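PDB 3GMF: protein-disulfide isomerase from Novosphingobium aromaticivorans, which probably acts as a thiol-disulfide oxidoreductase or isomerase of the thioredoxin-like fold, rearranging disulfide bonds in other proteins. Local coordinates for residues A[65-68]-A[69-73]; A[137-140]-A[141-144]. One frame throughout, in Å; residues are numbered along the deposited sequence.

Interaction 1: residues A[65-68]-A[69-73]; sequences MTVA and LITNC
Asn-72 folds its side chain back over the preceding turn of helix 62-73 and closes on the carbonyl of Ala-68. Its CB lies 3.2 Å from Ala-68 O; CG stands anti to its own carbonyl carbon (chi1 -73°), which leaves it beside the backbone N and 3.5 Å from the same oxygen. At the tip, ND2 donates to Ala-68 O over 2.8 Å, with the acceptor close to the amide plane, while OD1 accepts a weak hydrogen bond from Gly-6 N. Asn-72 N gives the regular helical bond to Ala-68 O, 3.0 Å long, so that oxygen is gripped twice, from opposite faces of its carbonyl plane. ND2 also donates to Asn-57 OD1, and Leu-149 and Leu-153 of helix 147-164 pack against the side chain. With alanine in place of Asn-72, Ala-68 O would probably lose its second donor and Asn-57 OD1 this amide partner.

Earlier along the helix the bonds are backbone ones. Thr-71 N bonds to Val-67 O at a nearly straight 170°, while the threonine hydroxyl has its main partner in Tyr-25 OH. Leu-69 N takes Met-65 O at 2.8 Å, and Leu-69 CG lies 3.4 Å from that oxygen. Beyond it, Leu-69 CD1 comes alongside Met-65 CG at a loose 4.3 Å. Ile-70 N to Thr-66 O, at 3.4 Å, is a weak bond.

Two acceptors on ND2, Ala-68 O and Asn-57 OD1, are consistent with the amide nitrogen, not the oxygen, lying on this side; the second bond joins this part of helix 62-73 to Asn-57, the final residue of strand 51-57.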
# COMPACT_ATOMS: atom_id res chain seq x y z
N MET A 65 0.93 -3.89 7.99
CA MET A 65 0.61 -5.29 7.68
C MET A 65 -0.90 -5.54 7.80
O MET A 65 -1.48 -6.21 6.96
CB MET A 65 1.37 -6.27 8.59
CG MET A 65 1.11 -7.75 8.20
SD MET A 65 1.56 -8.27 6.49
CE MET A 65 3.29 -8.64 6.83
N THR A 66 -1.50 -5.02 8.88
CA THR A 66 -2.94 -5.21 9.12
C THR A 66 -3.77 -4.61 7.98
O THR A 66 -4.68 -5.25 7.46
CB THR A 66 -3.36 -4.62 10.49
OG1 THR A 66 -2.56 -5.20 11.53
CG2 THR A 66 -4.87 -4.87 10.78
N VAL A 67 -3.44 -3.38 7.59
CA VAL A 67 -4.11 -2.75 6.44
C VAL A 67 -3.89 -3.54 5.13
O VAL A 67 -4.83 -3.76 4.35
CB VAL A 67 -3.67 -1.31 6.27
CG1 VAL A 67 -4.37 -0.71 5.07
CG2 VAL A 67 -4.02 -0.53 7.53
N ALA A 68 -2.66 -3.99 4.91
CA ALA A 68 -2.32 -4.75 3.71
C ALA A 68 -3.02 -6.11 3.65
O ALA A 68 -3.37 -6.57 2.58
CB ALA A 68 -0.79 -4.90 3.56
N LEU A 69 -3.26 -6.72 4.81
CA LEU A 69 -4.08 -7.94 4.80
C LEU A 69 -5.47 -7.65 4.25
O LEU A 69 -5.96 -8.40 3.40
CB LEU A 69 -4.16 -8.60 6.18
CG LEU A 69 -2.85 -9.26 6.62
CD1 LEU A 69 -2.86 -9.41 8.15
CD2 LEU A 69 -2.59 -10.59 5.87
N ILE A 70 -6.06 -6.54 4.68
CA ILE A 70 -7.40 -6.15 4.25
C ILE A 70 -7.42 -5.88 2.75
O ILE A 70 -8.19 -6.52 2.02
CB ILE A 70 -7.95 -4.94 5.04
CG1 ILE A 70 -7.95 -5.22 6.56
CG2 ILE A 70 -9.36 -4.58 4.56
CD1 ILE A 70 -8.22 -3.97 7.42
N THR A 71 -6.55 -4.99 2.27
CA THR A 71 -6.56 -4.63 0.83
C THR A 71 -6.21 -5.82 -0.08
O THR A 71 -6.70 -5.91 -1.22
CB THR A 71 -5.67 -3.39 0.54
OG1 THR A 71 -4.29 -3.74 0.74
CG2 THR A 71 -6.04 -2.22 1.45
N ASN A 72 -5.40 -6.76 0.42
CA ASN A 72 -5.04 -7.93 -0.38
C ASN A 72 -6.02 -9.11 -0.30
O ASN A 72 -5.84 -10.08 -1.05
CB ASN A 72 -3.61 -8.41 -0.07
CG ASN A 72 -2.56 -7.48 -0.66
OD1 ASN A 72 -2.03 -7.74 -1.74
ND2 ASN A 72 -2.25 -6.40 0.06
N CYS A 73 -7.04 -8.99 0.52
CA CYS A 73 -8.01 -10.11 0.69
C CYS A 73 -9.20 -9.91 -0.22
O CYS A 73 -9.89 -10.86 -0.45
CB CYS A 73 -8.43 -10.36 2.15
SG CYS A 73 -9.70 -9.26 2.87

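Interaction 2: residues A[137-140]-A[141-144]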
# COMPACT_ATOMS: atom_id res chain seq x y z
N ARG A 137 -17.93 -8.05 10.07
CA ARG A 137 -16.95 -8.56 11.03
C ARG A 137 -16.41 -9.96 10.68
O ARG A 137 -15.20 -10.19 10.79
CB ARG A 137 -17.52 -8.54 12.45
CG ARG A 137 -16.49 -8.85 13.54
CD ARG A 137 -17.05 -8.59 14.93
NE ARG A 137 -16.94 -7.19 15.33
CZ ARG A 137 -15.90 -6.67 15.98
NH1 ARG A 137 -14.86 -7.43 16.31
NH2 ARG A 137 -15.90 -5.38 16.30
N SER A 138 -17.27 -10.87 10.23
CA SER A 138 -16.87 -12.23 9.89
C SER A 138 -15.92 -12.29 8.70
O SER A 138 -14.96 -13.07 8.70
CB SER A 138 -18.10 -13.12 9.64
OG SER A 138 -18.88 -12.64 8.55
N THR A 139 -16.19 -11.47 7.68
CA THR A 139 -15.32 -11.38 6.51
C THR A 139 -13.97 -10.76 6.92
O THR A 139 -12.91 -11.24 6.50
CB THR A 139 -15.97 -10.55 5.37
OG1 THR A 139 -17.27 -11.09 5.08
CG2 THR A 139 -15.13 -10.57 4.09
N LEU A 140 -14.03 -9.73 7.77
CA LEU A 140 -12.79 -9.07 8.23
C LEU A 140 -11.96 -9.98 9.15
O LEU A 140 -10.74 -10.03 9.03
CB LEU A 140 -13.06 -7.69 8.86
CG LEU A 140 -11.86 -6.85 9.36
CD1 LEU A 140 -10.78 -6.70 8.30
CD2 LEU A 140 -12.28 -5.49 9.85
N ASP A 141 -12.63 -10.72 10.04
CA ASP A 141 -11.96 -11.72 10.90
C ASP A 141 -11.12 -12.73 10.11
O ASP A 141 -9.99 -13.02 10.50
CB ASP A 141 -12.97 -12.49 11.76
CG ASP A 141 -13.51 -11.67 12.92
OD1 ASP A 141 -12.87 -10.68 13.33
OD2 ASP A 141 -14.61 -12.03 13.41
N ARG A 142 -11.70 -13.28 9.04
CA ARG A 142 -11.04 -14.25 8.18
C ARG A 142 -9.82 -13.62 7.53
O ARG A 142 -8.74 -14.22 7.50
CB ARG A 142 -11.99 -14.77 7.08
CG ARG A 142 -13.04 -15.76 7.56
CD ARG A 142 -13.68 -16.50 6.38
NE ARG A 142 -14.08 -15.63 5.27
CZ ARG A 142 -15.25 -14.98 5.18
NH1 ARG A 142 -16.17 -15.09 6.14
NH2 ARG A 142 -15.50 -14.22 4.12
N CYS A 143 -9.99 -12.40 7.02
CA CYS A 143 -8.92 -11.63 6.39
C CYS A 143 -7.75 -11.42 7.39
O CYS A 143 -6.59 -11.65 7.06
CB CYS A 143 -9.40 -10.28 5.81
SG CYS A 143 -10.54 -10.35 4.38
N LEU A 144 -8.09 -10.95 8.59
CA LEU A 144 -7.06 -10.67 9.60
C LEU A 144 -6.34 -11.89 10.16
O LEU A 144 -5.28 -11.74 10.79
CB LEU A 144 -7.64 -9.89 10.78
CG LEU A 144 -8.26 -8.53 10.51
CD1 LEU A 144 -8.77 -7.99 11.82
CD2 LEU A 144 -7.28 -7.56 9.83
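Asp-141 N donates to Arg-137 O over 2.7 Å, the first of four successive i to i+4 bonds joining 137-140 to 141-144 in a regular alpha-helix. Arg-142 N to Ser-138 O is the longest, at 3.3 Å, and Leu-144 N meets Leu-140 O at 2.8 Å with the donor almost in line with the carbonyl.

On the inner side, Leu-140 has CG anti to its backbone N (chi1 -178°), which carries CD1 forward to Leu-144 CG, 3.8 Å away; the two branched ends pass at a slant. Both leucines also touch Tyr-127 of helix 126-131 and Ile-70 of helix 62-73. This short helix belongs to the helical part of a thioredoxin-like protein, and the disulfide from Cys-143 to Cys-73 staples it to helix 62-73.

Along the outer side, Arg-142 bends at chi3 (-47°) and curls back, bringing its guanidinium over Thr-139: Thr-139 CA sits 3.4 Å above one face, displaced toward the rim, and Arg-142 NH2 comes within 3.7 Å of Thr-139 CG2. The Thr-139 hydroxyl itself bonds to Asp-136. Arg-137 and Asp-141 do not pair as a salt bridge; Arg-137 NH1 and Asp-141 OD1 stay 4.8 Å apart, the guanidinium and carboxylate planes turned 61° from each other, and the arginine instead makes a cation-pi contact with Tyr-127.

Interactions 1 and 2 lie on separate helices, 62-73 and 137-144, with centres 11 Å apart, and they meet directly. The covalent tie is the disulfide, Cys-73 SG to Cys-143 SG at 2.0 Å, joining the last residue of 69-73 to the second-last of 141-144. Two apolar contacts accompany it: Ile-70 CG1 on Leu-140 CD1 at 3.6 Å, and Thr-66 CG2 on Leu-144 CD2 at 3.7 Å. The disulfide links the two helices covalently and is distinct from the Cys-27/Cys-30 pair, which sits at a helix start and resembles the CxxC redox motif of thioredoxins.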